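Local coordinates for protein LbaCas13a H328A (C2c2) (Lachnospiraceae bacterium NK4A179, PDB 5WLH) that binds a precursor CRISPR RNA and, as a Cas13a-family nuclease, probably uses the mature guide to recognise and cleave RNA, at residues P649-N654 / P868-L873; K659-L664 / D878-F883; D1148-A1153 / F1219-D1224. All coordinates share one frame; numbering follows the deposited sequence.

In the fold
The chain reaches residues 649-654 in the loop after helix 635-645 and then enters helix 654-665, which carries residues 659-664. Some two hundred residues later the long loop between helices 843-861 and 891-898 returns to both. Residues 868-873 close contact 1 on the earlier loop, and 878-883 close contact 2 on the helix, so the two closures cross along the chain. They also touch, since Asn654 and Pro649 pack against Phe879. Contact 3 comes later in series and encloses only 65 residues, joining the loop after helix 1106-1145 to the one after helix 1205-1216. Its centre lies about 79 Å from that of contact 1, on the opposite side of the chain's centre.

Contact 1. Residues P649-N654 / P868-L873; sequences PMFYKN and PYKHDL
With CG between its backbone N and carbonyl carbon (chi1 59°), His871 turns its imidazole in among the carbonyl groups of Pro649, Met650 and Tyr652, while Met650, its CG anti to the backbone N (chi1 -176°), lays its chain alongside Lys870. The arrangement is a loop-to-loop pairing within a largely helical fold: the two irregular segments run antiparallel where Met650-Tyr652 pass Tyr869-His871, and join there through their main chains. His871 N donates to Met650 O at 2.9 Å, and Tyr869 N gives a second bond to Phe651 O, also at 2.9 Å. The imidazole is held in turn by its own segment, for His871 ND1 donates in the plane of its ring to Tyr869 O (2.9 Å), which fixes the rotation of the ring.

Apolar groups fill the flanks. Met650 bends at chi3 to set CE 3.8 Å from Leu873 CG, and Pro649 CG meets Leu873 CD2. At the other end Pro868 CB lies 3.7 Å from Tyr652 CZ, beside a phenol whose OH is bonded to Val865 O. The Phe651 ring, packed edge-to-face with Phe716 of helix 709-732, takes Lys870 CG obliquely at CE1. Tyr869 crosses Lys653 at about a right angle, its OH 3.3 Å from Lys653 CG. Water also joins the segments: one molecule, lying in the plane of the imidazole, is 2.7 Å from His871 NE2 and 2.8 Å from Tyr652 O.

Contact 2. Residues K659-L664 / D878-F883; sequences KLLIDL and DFVPDF
Leu661 and Phe883 meet at the start of the leucine side chain: Leu661 CB comes obliquely to within 3.5 Å of Phe883 CE1, and CZ of the same ring also lies close to it. Ile662 approaches that ring differently. Ile662 CG1 lies in the ring plane, at the edge, 4.0 Å from Phe883 CE1, and the two side chains run by one another with their ends pointing opposite ways. Phe883 reaches this position because its CG is anti to the backbone N (chi1 177°), which sends the ring out toward the helix.

The end of Leu661 serves a second aromatic ring. Leu661 and Phe879 approach head-on from their two backbones, leaving Leu661 CD1 4.1 Å from Phe879 CZ and 4.2 Å from Val880 CG2. That methyl group itself sits 3.4 Å above one face of Phe879, toward the rim, so valine and phenylalanine receive the leucine together.

This is a helix packed against a turn: helix 654-665 meets the two end residues of a type I beta turn, Val880 and Phe883, and Phe879 just before it. A weak Phe883 N to Val880 O bond closes the turn. Phe643 of helix 635-645 also packs on Leu661, and Asp882 forms a salt bridge with Lys658. Away from the turn, Lys659 NZ and Asp663 OD2, one helical turn apart, form a 2.6 Å salt bridge through the oxygen's syn lone pair; OD2 also bonds to Tyr862 OH.

Contact 3. Residues D1148-A1153 / F1219-D1224; sequences DSNKQA and FENTSD
Asn1150 and Asn1221 face each other with CA atoms 8.1 Å apart, and the loops draw in to 6.6 Å between the CA atoms of Gln1152 and Phe1219, running in opposite directions. At these spacings the touching falls largely to side chains, one of them reaching a backbone carbonyl. Both asparagines start out toward the other loop and cross obliquely, their amide planes 67° apart. A chi1 of 39° tucks the Asn1221 amide over its own backbone, and this brings ND2 of Asn1221 to 3.2 Å from Asn1150 O and 3.5 Å from Asn1150 ND2. Where the loops are closer the touch is between carbons: Gln1152 CB lies obliquely against the Phe1219 ring, 4.1 Å from its CD1.

The contact is a surface meeting of two connecting loops, one leaving the long helix 1106-1145 and the other leaving helix 1205-1216. Gln1152 occupies the N-cap position before the short helix 1153-1156. Each loop has bonds of its own that shape it. Lys1151 points away from the partner and curls back, so that Lys1151 NZ donates to Ser1149 O at 2.7 Å and also to the carbonyl oxygens of Cys1144 and Asn1147; one ammonium group thus gathers three carbonyls around the end of the long helix. In the other loop Thr1222 makes an ST turn, its OG1 accepting from Asp1224 N at 2.8 Å, while the Asp1224 carboxylate bonds to Tyr1213 OH and Ala1227 N.

Contact 1. Residues P649-N654 / P868-L873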
ATOM      1  N   PRO A 649      17.927  -6.391  36.430  1.00 31.33           N
ATOM      2  CA  PRO A 649      18.759  -6.513  37.637  1.00 33.71           C
ATOM      3  C   PRO A 649      18.093  -7.282  38.761  1.00 37.13           C
ATOM      4  O   PRO A 649      18.709  -7.446  39.823  1.00 39.46           O
ATOM      5  CB  PRO A 649      19.021  -5.057  38.041  1.00 33.49           C
ATOM      6  CG  PRO A 649      17.996  -4.261  37.361  1.00 38.42           C
ATOM      7  CD  PRO A 649      17.622  -4.982  36.121  1.00 34.34           C
ATOM      8  N   MET A 650      16.860  -7.749  38.570  1.00 37.12           N
ATOM      9  CA  MET A 650      16.251  -8.677  39.511  1.00 40.15           C
ATOM     10  C   MET A 650      16.776 -10.092  39.328  1.00 40.54           C
ATOM     11  O   MET A 650      16.632 -10.921  40.237  1.00 42.84           O
ATOM     12  CB  MET A 650      14.730  -8.658  39.342  1.00 41.96           C
ATOM     13  CG  MET A 650      13.941  -9.511  40.317  1.00 45.74           C
ATOM     14  SD  MET A 650      12.166  -9.219  40.138  1.00 49.67           S
ATOM     15  CE  MET A 650      12.111  -7.449  40.392  1.00 45.49           C
ATOM     16  N   PHE A 651      17.393 -10.384  38.181  1.00 31.18           N
ATOM     17  CA  PHE A 651      17.795 -11.747  37.860  1.00 31.84           C
ATOM     18  C   PHE A 651      19.249 -11.887  37.441  1.00 32.48           C
ATOM     19  O   PHE A 651      19.738 -13.019  37.363  1.00 32.87           O
ATOM     20  CB  PHE A 651      16.883 -12.317  36.762  1.00 34.37           C
ATOM     21  CG  PHE A 651      15.425 -12.290  37.136  1.00 37.54           C
ATOM     22  CD1 PHE A 651      14.884 -13.299  37.918  1.00 37.69           C
ATOM     23  CD2 PHE A 651      14.609 -11.239  36.753  1.00 36.74           C
ATOM     24  CE1 PHE A 651      13.545 -13.274  38.293  1.00 37.99           C
ATOM     25  CE2 PHE A 651      13.270 -11.209  37.120  1.00 34.08           C
ATOM     26  CZ  PHE A 651      12.739 -12.232  37.892  1.00 39.18           C
ATOM     27  N   TYR A 652      19.965 -10.789  37.200  1.00 32.26           N
ATOM     28  CA  TYR A 652      21.352 -10.867  36.781  1.00 33.31           C
ATOM     29  C   TYR A 652      22.164  -9.810  37.518  1.00 30.90           C
ATOM     30  O   TYR A 652      21.625  -8.830  38.038  1.00 30.20           O
ATOM     31  CB  TYR A 652      21.480 -10.710  35.255  1.00 33.92           C
ATOM     32  CG  TYR A 652      20.754 -11.796  34.495  1.00 30.08           C
ATOM     33  CD1 TYR A 652      21.318 -13.058  34.341  1.00 27.13           C
ATOM     34  CD2 TYR A 652      19.493 -11.572  33.952  1.00 30.52           C
ATOM     35  CE1 TYR A 652      20.648 -14.061  33.655  1.00 30.73           C
ATOM     36  CE2 TYR A 652      18.819 -12.565  33.269  1.00 28.91           C
ATOM     37  CZ  TYR A 652      19.402 -13.808  33.120  1.00 30.65           C
ATOM     38  OH  TYR A 652      18.730 -14.794  32.438  1.00 31.78           O
ATOM     39  N   LYS A 653      23.471 -10.038  37.572  1.00 35.39           N
ATOM     40  CA  LYS A 653      24.369  -9.119  38.253  1.00 39.17           C
ATOM     41  C   LYS A 653      24.515  -7.822  37.465  1.00 36.20           C
ATOM     42  O   LYS A 653      24.656  -7.839  36.238  1.00 34.89           O
ATOM     43  CB  LYS A 653      25.735  -9.775  38.447  1.00 42.14           C
ATOM     44  CG  LYS A 653      25.667 -11.080  39.237  1.00 49.61           C
ATOM     45  CD  LYS A 653      27.041 -11.515  39.737  1.00 54.15           C
ATOM     46  CE  LYS A 653      27.869 -12.142  38.620  1.00 58.88           C
ATOM     47  NZ  LYS A 653      29.206 -12.599  39.108  1.00 60.28           N
ATOM     48  N   ASN A 654      24.507  -6.695  38.188  1.00 33.85           N
ATOM     49  CA  ASN A 654      24.664  -5.391  37.547  1.00 37.70           C
ATOM     50  C   ASN A 654      25.884  -5.364  36.629  1.00 36.67           C
ATOM     51  O   ASN A 654      25.820  -4.832  35.516  1.00 40.17           O
ATOM     52  CB  ASN A 654      24.762  -4.290  38.607  1.00 41.80           C
ATOM     53  CG  ASN A 654      23.430  -4.010  39.302  1.00 41.15           C
ATOM     54  OD1 ASN A 654      22.451  -4.730  39.116  1.00 41.53           O
ATOM     55  ND2 ASN A 654      23.394  -2.953  40.105  1.00 41.42           N
ATOM     56  N   PRO A 868      20.365 -17.246  35.728  1.00 37.20           N
ATOM     57  CA  PRO A 868      19.660 -16.198  36.465  1.00 35.34           C
ATOM     58  C   PRO A 868      19.542 -16.559  37.930  1.00 41.38           C
ATOM     59  O   PRO A 868      19.482 -17.735  38.302  1.00 39.25           O
ATOM     60  CB  PRO A 868      18.281 -16.166  35.802  1.00 35.35           C
ATOM     61  CG  PRO A 868      18.081 -17.572  35.331  1.00 34.64           C
ATOM     62  CD  PRO A 868      19.439 -18.056  34.912  1.00 33.89           C
ATOM     63  N   TYR A 869      19.494 -15.528  38.766  1.00 43.01           N
ATOM     64  CA  TYR A 869      19.263 -15.713  40.191  1.00 45.44           C
ATOM     65  C   TYR A 869      18.439 -14.535  40.684  1.00 41.58           C
ATOM     66  O   TYR A 869      18.869 -13.380  40.583  1.00 42.38           O
ATOM     67  CB  TYR A 869      20.588 -15.855  40.958  1.00 52.05           C
ATOM     68  CG  TYR A 869      21.357 -14.565  41.148  1.00 62.12           C
ATOM     69  CD1 TYR A 869      21.880 -13.873  40.056  1.00 65.18           C
ATOM     70  CD2 TYR A 869      21.544 -14.029  42.418  1.00 65.49           C
ATOM     71  CE1 TYR A 869      22.570 -12.687  40.229  1.00 67.83           C
ATOM     72  CE2 TYR A 869      22.233 -12.846  42.600  1.00 66.33           C
ATOM     73  CZ  TYR A 869      22.746 -12.180  41.505  1.00 69.68           C
ATOM     74  OH  TYR A 869      23.432 -11.000  41.688  1.00 72.00           O
ATOM     75  N   LYS A 870      17.234 -14.822  41.168  1.00 37.28           N
ATOM     76  CA  LYS A 870      16.361 -13.770  41.669  1.00 39.41           C
ATOM     77  C   LYS A 870      16.967 -13.132  42.910  1.00 41.79           C
ATOM     78  O   LYS A 870      17.430 -13.831  43.817  1.00 41.25           O
ATOM     79  CB  LYS A 870      14.976 -14.333  41.981  1.00 39.11           C
ATOM     80  CG  LYS A 870      13.881 -13.277  42.078  1.00 41.08           C
ATOM     81  CD  LYS A 870      13.610 -12.909  43.527  1.00 47.96           C
ATOM     82  CE  LYS A 870      12.866 -11.591  43.642  1.00 51.86           C
ATOM     83  NZ  LYS A 870      12.502 -11.310  45.061  1.00 55.23           N
ATOM     84  N   HIS A 871      16.984 -11.802  42.939  1.00 44.06           N
ATOM     85  CA  HIS A 871      17.410 -11.064  44.120  1.00 45.91           C
ATOM     86  C   HIS A 871      16.698  -9.719  44.125  1.00 47.05           C
ATOM     87  O   HIS A 871      15.882  -9.421  43.249  1.00 48.76           O
ATOM     88  CB  HIS A 871      18.937 -10.915  44.181  1.00 46.67           C
ATOM     89  CG  HIS A 871      19.542 -10.216  43.000  1.00 45.91           C
ATOM     90  ND1 HIS A 871      19.527 -10.747  41.727  1.00 43.77           N
ATOM     91  CD2 HIS A 871      20.211  -9.043  42.910  1.00 43.66           C
ATOM     92  CE1 HIS A 871      20.151  -9.925  40.903  1.00 42.63           C
ATOM     93  NE2 HIS A 871      20.573  -8.882  41.595  1.00 39.79           N
ATOM     94  N   ASP A 872      16.999  -8.908  45.134  1.00 46.23           N
ATOM     95  CA  ASP A 872      16.288  -7.654  45.317  1.00 49.18           C
ATOM     96  C   ASP A 872      16.743  -6.624  44.294  1.00 50.47           C
ATOM     97  O   ASP A 872      17.925  -6.549  43.947  1.00 48.73           O
ATOM     98  CB  ASP A 872      16.508  -7.116  46.730  1.00 53.67           C
ATOM     99  CG  ASP A 872      15.885  -7.999  47.797  1.00 57.05           C
ATOM    100  OD1 ASP A 872      14.700  -8.373  47.658  1.00 57.64           O
ATOM    101  OD2 ASP A 872      16.588  -8.320  48.776  1.00 60.99           O
ATOM    102  N   LEU A 873      15.793  -5.830  43.812  1.00 53.66           N
ATOM    103  CA  LEU A 873      16.124  -4.707  42.949  1.00 54.00           C
ATOM    104  C   LEU A 873      16.895  -3.656  43.735  1.00 55.24           C
ATOM    105  O   LEU A 873      16.499  -3.280  44.843  1.00 54.28           O
ATOM    106  CB  LEU A 873      14.855  -4.092  42.368  1.00 56.55           C
ATOM    107  CG  LEU A 873      14.423  -4.533  40.975  1.00 55.59           C
ATOM    108  CD1 LEU A 873      13.236  -3.707  40.509  1.00 56.09           C
ATOM    109  CD2 LEU A 873      15.576  -4.423  40.002  1.00 53.92           C
TER
HETATM  110  O   HOH W   1      19.762  -5.507  41.856  1.00 43.25           O
HETATM  111  O   HOH W   2      21.946  -6.973  40.174  1.00 42.29           O

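Contact 2. Residues K659-L664 / D878-F883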
ATOM      1  N   LYS A 659      28.218  -4.918  31.183  1.00 29.00           N
ATOM      2  CA  LYS A 659      28.939  -5.384  30.006  1.00 30.78           C
ATOM      3  C   LYS A 659      28.017  -5.439  28.799  1.00 28.77           C
ATOM      4  O   LYS A 659      28.366  -4.958  27.715  1.00 26.90           O
ATOM      5  CB  LYS A 659      29.556  -6.757  30.269  1.00 30.26           C
ATOM      6  CG  LYS A 659      30.268  -7.346  29.065  1.00 35.00           C
ATOM      7  CD  LYS A 659      29.421  -8.401  28.396  1.00 39.07           C
ATOM      8  CE  LYS A 659      30.251  -9.343  27.533  1.00 40.84           C
ATOM      9  NZ  LYS A 659      30.838  -8.661  26.344  1.00 37.58           N
ATOM     10  N   LEU A 660      26.831  -6.025  28.978  1.00 27.25           N
ATOM     11  CA  LEU A 660      25.849  -6.093  27.897  1.00 27.83           C
ATOM     12  C   LEU A 660      25.435  -4.693  27.446  1.00 26.94           C
ATOM     13  O   LEU A 660      25.404  -4.404  26.244  1.00 29.66           O
ATOM     14  CB  LEU A 660      24.628  -6.900  28.356  1.00 24.19           C
ATOM     15  CG  LEU A 660      23.484  -7.078  27.343  1.00 25.54           C
ATOM     16  CD1 LEU A 660      24.002  -7.689  26.057  1.00 24.89           C
ATOM     17  CD2 LEU A 660      22.401  -7.959  27.917  1.00 29.42           C
ATOM     18  N   LEU A 661      25.111  -3.817  28.400  1.00 26.95           N
ATOM     19  CA  LEU A 661      24.686  -2.457  28.074  1.00 28.26           C
ATOM     20  C   LEU A 661      25.705  -1.757  27.193  1.00 30.89           C
ATOM     21  O   LEU A 661      25.351  -1.118  26.190  1.00 27.19           O
ATOM     22  CB  LEU A 661      24.466  -1.656  29.357  1.00 27.99           C
ATOM     23  CG  LEU A 661      23.177  -1.873  30.134  1.00 32.19           C
ATOM     24  CD1 LEU A 661      23.331  -1.292  31.533  1.00 34.16           C
ATOM     25  CD2 LEU A 661      21.981  -1.255  29.393  1.00 33.24           C
ATOM     26  N   ILE A 662      26.986  -1.861  27.559  1.00 27.07           N
ATOM     27  CA  ILE A 662      28.023  -1.223  26.760  1.00 28.72           C
ATOM     28  C   ILE A 662      28.083  -1.855  25.377  1.00 28.40           C
ATOM     29  O   ILE A 662      28.192  -1.154  24.367  1.00 28.32           O
ATOM     30  CB  ILE A 662      29.381  -1.294  27.487  1.00 25.55           C
ATOM     31  CG1 ILE A 662      29.324  -0.468  28.773  1.00 28.28           C
ATOM     32  CG2 ILE A 662      30.494  -0.797  26.584  1.00 28.47           C
ATOM     33  CD1 ILE A 662      30.518  -0.685  29.687  1.00 33.70           C
ATOM     34  N   ASP A 663      27.993  -3.188  25.305  1.00 26.03           N
ATOM     35  CA  ASP A 663      28.001  -3.864  24.008  1.00 26.13           C
ATOM     36  C   ASP A 663      26.860  -3.383  23.120  1.00 25.47           C
ATOM     37  O   ASP A 663      27.057  -3.139  21.924  1.00 28.65           O
ATOM     38  CB  ASP A 663      27.874  -5.371  24.193  1.00 27.25           C
ATOM     39  CG  ASP A 663      29.132  -6.011  24.739  1.00 33.20           C
ATOM     40  OD1 ASP A 663      30.183  -5.332  24.843  1.00 34.04           O
ATOM     41  OD2 ASP A 663      29.048  -7.209  25.065  1.00 33.45           O
ATOM     42  N   LEU A 664      25.659  -3.252  23.684  1.00 28.90           N
ATOM     43  CA  LEU A 664      24.487  -2.959  22.863  1.00 27.15           C
ATOM     44  C   LEU A 664      24.432  -1.504  22.422  1.00 31.23           C
ATOM     45  O   LEU A 664      23.969  -1.218  21.313  1.00 29.81           O
ATOM     46  CB  LEU A 664      23.205  -3.316  23.617  1.00 27.66           C
ATOM     47  CG  LEU A 664      23.013  -4.808  23.946  1.00 29.21           C
ATOM     48  CD1 LEU A 664      21.607  -5.078  24.432  1.00 29.08           C
ATOM     49  CD2 LEU A 664      23.349  -5.710  22.750  1.00 31.59           C
ATOM     50  N   ASP A 878      20.984   3.601  41.573  1.00 56.17           N
ATOM     51  CA  ASP A 878      22.159   2.797  41.879  1.00 57.74           C
ATOM     52  C   ASP A 878      22.524   1.812  40.776  1.00 53.60           C
ATOM     53  O   ASP A 878      23.616   1.234  40.820  1.00 54.17           O
ATOM     54  CB  ASP A 878      21.945   2.015  43.182  1.00 63.38           C
ATOM     55  CG  ASP A 878      21.938   2.909  44.406  1.00 67.98           C
ATOM     56  OD1 ASP A 878      22.291   4.103  44.281  1.00 69.52           O
ATOM     57  OD2 ASP A 878      21.579   2.414  45.493  1.00 70.88           O
ATOM     58  N   PHE A 879      21.651   1.602  39.793  1.00 46.54           N
ATOM     59  CA  PHE A 879      21.901   0.606  38.756  1.00 41.47           C
ATOM     60  C   PHE A 879      22.803   1.213  37.690  1.00 42.47           C
ATOM     61  O   PHE A 879      22.394   2.134  36.972  1.00 39.56           O
ATOM     62  CB  PHE A 879      20.590   0.110  38.153  1.00 38.29           C
ATOM     63  CG  PHE A 879      20.779  -0.785  36.963  1.00 35.32           C
ATOM     64  CD1 PHE A 879      21.419  -2.006  37.091  1.00 33.43           C
ATOM     65  CD2 PHE A 879      20.324  -0.397  35.713  1.00 34.67           C
ATOM     66  CE1 PHE A 879      21.600  -2.829  35.998  1.00 34.29           C
ATOM     67  CE2 PHE A 879      20.508  -1.208  34.617  1.00 34.18           C
ATOM     68  CZ  PHE A 879      21.136  -2.432  34.759  1.00 35.53           C
ATOM     69  N   VAL A 880      24.028   0.698  37.602  1.00 43.25           N
ATOM     70  CA  VAL A 880      25.051   1.110  36.640  1.00 45.79           C
ATOM     71  C   VAL A 880      25.037   2.625  36.450  1.00 50.92           C
ATOM     72  O   VAL A 880      24.843   3.106  35.326  1.00 52.02           O
ATOM     73  CB  VAL A 880      24.865   0.374  35.303  1.00 47.49           C
ATOM     74  CG1 VAL A 880      26.119   0.479  34.447  1.00 48.78           C
ATOM     75  CG2 VAL A 880      24.545  -1.081  35.558  1.00 47.08           C
ATOM     76  N   PRO A 881      25.231   3.420  37.507  1.00 56.05           N
ATOM     77  CA  PRO A 881      25.233   4.879  37.328  1.00 57.31           C
ATOM     78  C   PRO A 881      26.428   5.383  36.538  1.00 58.24           C
ATOM     79  O   PRO A 881      26.408   6.533  36.079  1.00 61.84           O
ATOM     80  CB  PRO A 881      25.254   5.403  38.767  1.00 58.16           C
ATOM     81  CG  PRO A 881      25.996   4.349  39.523  1.00 58.66           C
ATOM     82  CD  PRO A 881      25.640   3.030  38.871  1.00 59.15           C
ATOM     83  N   ASP A 882      27.458   4.556  36.365  1.00 58.54           N
ATOM     84  CA  ASP A 882      28.667   4.892  35.628  1.00 59.64           C
ATOM     85  C   ASP A 882      28.550   4.578  34.141  1.00 57.39           C
ATOM     86  O   ASP A 882      29.570   4.495  33.449  1.00 53.99           O
ATOM     87  CB  ASP A 882      29.854   4.134  36.229  1.00 57.67           C
ATOM     88  CG  ASP A 882      29.486   2.705  36.625  1.00 54.51           C
ATOM     89  OD1 ASP A 882      28.391   2.502  37.180  1.00 43.41           O
ATOM     90  OD2 ASP A 882      30.286   1.784  36.367  1.00 58.03           O
ATOM     91  N   PHE A 883      27.327   4.402  33.642  1.00 57.16           N
ATOM     92  CA  PHE A 883      27.132   3.857  32.304  1.00 55.25           C
ATOM     93  C   PHE A 883      27.517   4.864  31.222  1.00 52.64           C
ATOM     94  O   PHE A 883      28.240   4.528  30.275  1.00 47.40           O
ATOM     95  CB  PHE A 883      25.678   3.407  32.152  1.00 53.10           C
ATOM     96  CG  PHE A 883      25.344   2.902  30.795  1.00 48.53           C
ATOM     97  CD1 PHE A 883      26.169   1.989  30.162  1.00 47.39           C
ATOM     98  CD2 PHE A 883      24.203   3.341  30.143  1.00 44.40           C
ATOM     99  CE1 PHE A 883      25.869   1.529  28.901  1.00 43.18           C
ATOM    100  CE2 PHE A 883      23.896   2.876  28.888  1.00 40.97           C
ATOM    101  CZ  PHE A 883      24.733   1.971  28.264  1.00 41.93           C
TER

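Contact 3. Residues D1148-A1153 / F1219-D1224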
ATOM      1  N   ASP A1148       0.528  22.978 -31.472  1.00 36.04           N
ATOM      2  CA  ASP A1148       0.443  24.230 -32.213  1.00 40.58           C
ATOM      3  C   ASP A1148      -0.697  25.127 -31.755  1.00 39.50           C
ATOM      4  O   ASP A1148      -0.887  26.194 -32.343  1.00 43.94           O
ATOM      5  CB  ASP A1148       0.317  23.950 -33.722  1.00 46.14           C
ATOM      6  CG  ASP A1148      -0.963  23.192 -34.100  1.00 52.30           C
ATOM      7  OD1 ASP A1148      -1.936  23.144 -33.310  1.00 49.43           O
ATOM      8  OD2 ASP A1148      -0.993  22.630 -35.219  1.00 57.18           O
ATOM      9  N   SER A1149      -1.472  24.721 -30.749  1.00 33.99           N
ATOM     10  CA  SER A1149      -2.563  25.558 -30.282  1.00 30.64           C
ATOM     11  C   SER A1149      -2.036  26.919 -29.823  1.00 34.95           C
ATOM     12  O   SER A1149      -0.856  27.085 -29.480  1.00 33.95           O
ATOM     13  CB  SER A1149      -3.328  24.872 -29.150  1.00 31.03           C
ATOM     14  OG  SER A1149      -2.569  24.880 -27.947  1.00 30.51           O
ATOM     15  N   ASN A1150      -2.925  27.907 -29.849  1.00 39.22           N
ATOM     16  CA  ASN A1150      -2.553  29.271 -29.504  1.00 45.97           C
ATOM     17  C   ASN A1150      -2.190  29.372 -28.026  1.00 42.18           C
ATOM     18  O   ASN A1150      -2.934  28.902 -27.158  1.00 42.60           O
ATOM     19  CB  ASN A1150      -3.700  30.223 -29.840  1.00 54.03           C
ATOM     20  CG  ASN A1150      -3.490  31.609 -29.265  1.00 60.52           C
ATOM     21  OD1 ASN A1150      -2.710  32.401 -29.800  1.00 64.37           O
ATOM     22  ND2 ASN A1150      -4.177  31.906 -28.162  1.00 58.89           N
ATOM     23  N   LYS A1151      -1.042  29.988 -27.740  1.00 40.87           N
ATOM     24  CA  LYS A1151      -0.543  30.139 -26.375  1.00 38.92           C
ATOM     25  C   LYS A1151      -0.077  31.571 -26.166  1.00 40.86           C
ATOM     26  O   LYS A1151       0.640  32.116 -27.010  1.00 44.59           O
ATOM     27  CB  LYS A1151       0.601  29.153 -26.092  1.00 36.73           C
ATOM     28  CG  LYS A1151       0.130  27.698 -26.009  1.00 33.24           C
ATOM     29  CD  LYS A1151       1.286  26.708 -25.863  1.00 27.95           C
ATOM     30  CE  LYS A1151       1.783  26.284 -27.225  1.00 31.13           C
ATOM     31  NZ  LYS A1151       0.723  25.535 -27.924  1.00 30.04           N
ATOM     32  N   GLN A1152      -0.489  32.176 -25.051  1.00 38.96           N
ATOM     33  CA  GLN A1152      -0.078  33.542 -24.746  1.00 45.86           C
ATOM     34  C   GLN A1152       1.381  33.592 -24.291  1.00 41.61           C
ATOM     35  O   GLN A1152       1.983  32.584 -23.902  1.00 33.40           O
ATOM     36  CB  GLN A1152      -0.982  34.154 -23.678  1.00 54.05           C
ATOM     37  CG  GLN A1152      -2.321  34.635 -24.225  1.00 60.61           C
ATOM     38  CD  GLN A1152      -2.284  34.858 -25.726  1.00 66.05           C
ATOM     39  OE1 GLN A1152      -1.785  35.879 -26.209  1.00 66.92           O
ATOM     40  NE2 GLN A1152      -2.805  33.893 -26.476  1.00 68.35           N
ATOM     41  N   ALA A1153       1.944  34.802 -24.337  1.00 34.39           N
ATOM     42  CA  ALA A1153       3.374  34.972 -24.103  1.00 29.54           C
ATOM     43  C   ALA A1153       3.795  34.416 -22.751  1.00 26.68           C
ATOM     44  O   ALA A1153       4.779  33.674 -22.660  1.00 28.99           O
ATOM     45  CB  ALA A1153       3.756  36.450 -24.196  1.00 34.15           C
ATOM     46  N   PHE A1219      -4.685  35.261 -19.146  1.00 45.63           N
ATOM     47  CA  PHE A1219      -4.894  34.397 -20.302  1.00 40.43           C
ATOM     48  C   PHE A1219      -6.282  34.620 -20.895  1.00 42.69           C
ATOM     49  O   PHE A1219      -7.289  34.659 -20.179  1.00 37.13           O
ATOM     50  CB  PHE A1219      -4.708  32.924 -19.912  1.00 47.35           C
ATOM     51  CG  PHE A1219      -3.281  32.545 -19.512  1.00 50.74           C
ATOM     52  CD1 PHE A1219      -2.192  33.334 -19.866  1.00 53.12           C
ATOM     53  CD2 PHE A1219      -3.039  31.380 -18.789  1.00 48.71           C
ATOM     54  CE1 PHE A1219      -0.899  32.970 -19.497  1.00 48.09           C
ATOM     55  CE2 PHE A1219      -1.744  31.014 -18.414  1.00 48.60           C
ATOM     56  CZ  PHE A1219      -0.676  31.815 -18.765  1.00 48.19           C
ATOM     57  N   GLU A1220      -6.327  34.794 -22.213  1.00 51.59           N
ATOM     58  CA  GLU A1220      -7.579  35.077 -22.905  1.00 58.54           C
ATOM     59  C   GLU A1220      -8.316  33.822 -23.344  1.00 63.58           C
ATOM     60  O   GLU A1220      -9.551  33.830 -23.400  1.00 64.95           O
ATOM     61  CB  GLU A1220      -7.312  35.956 -24.129  1.00 62.76           C
ATOM     62  CG  GLU A1220      -6.871  37.371 -23.808  1.00 65.08           C
ATOM     63  CD  GLU A1220      -7.761  38.391 -24.481  1.00 65.50           C
ATOM     64  OE1 GLU A1220      -8.940  38.055 -24.709  1.00 71.62           O
ATOM     65  OE2 GLU A1220      -7.291  39.503 -24.796  1.00 55.85           O
ATOM     66  N   ASN A1221      -7.593  32.747 -23.658  1.00 65.59           N
ATOM     67  CA  ASN A1221      -8.196  31.536 -24.205  1.00 66.40           C
ATOM     68  C   ASN A1221      -8.860  30.659 -23.147  1.00 62.01           C
ATOM     69  O   ASN A1221      -9.421  29.615 -23.498  1.00 60.86           O
ATOM     70  CB  ASN A1221      -7.143  30.725 -24.968  1.00 70.72           C
ATOM     71  CG  ASN A1221      -5.785  30.738 -24.287  1.00 74.84           C
ATOM     72  OD1 ASN A1221      -5.673  31.042 -23.099  1.00 76.13           O
ATOM     73  ND2 ASN A1221      -4.744  30.409 -25.045  1.00 76.60           N
ATOM     74  N   THR A1222      -8.816  31.048 -21.876  1.00 53.47           N
ATOM     75  CA  THR A1222      -9.507  30.312 -20.829  1.00 52.41           C
ATOM     76  C   THR A1222      -9.992  31.290 -19.769  1.00 51.03           C
ATOM     77  O   THR A1222      -9.579  32.452 -19.724  1.00 55.16           O
ATOM     78  CB  THR A1222      -8.606  29.239 -20.187  1.00 48.26           C
ATOM     79  OG1 THR A1222      -9.321  28.586 -19.127  1.00 42.03           O
ATOM     80  CG2 THR A1222      -7.328  29.869 -19.624  1.00 48.34           C
ATOM     81  N   SER A1223     -10.886  30.801 -18.913  1.00 50.03           N
ATOM     82  CA  SER A1223     -11.214  31.487 -17.675  1.00 55.46           C
ATOM     83  C   SER A1223     -10.584  30.837 -16.450  1.00 53.34           C
ATOM     84  O   SER A1223     -10.594  31.451 -15.377  1.00 55.77           O
ATOM     85  CB  SER A1223     -12.737  31.563 -17.489  1.00 57.08           C
ATOM     86  OG  SER A1223     -13.328  32.391 -18.475  1.00 58.72           O
ATOM     87  N   ASP A1224     -10.032  29.623 -16.578  1.00 46.28           N
ATOM     88  CA  ASP A1224      -9.420  28.926 -15.441  1.00 40.40           C
ATOM     89  C   ASP A1224      -8.354  27.970 -15.988  1.00 35.44           C
ATOM     90  O   ASP A1224      -8.625  26.792 -16.236  1.00 35.48           O
ATOM     91  CB  ASP A1224     -10.462  28.191 -14.606  1.00 38.01           C
ATOM     92  CG  ASP A1224      -9.894  27.647 -13.295  1.00 36.91           C
ATOM     93  OD1 ASP A1224      -8.667  27.437 -13.214  1.00 39.07           O
ATOM     94  OD2 ASP A1224     -10.667  27.448 -12.332  1.00 34.82           O
TER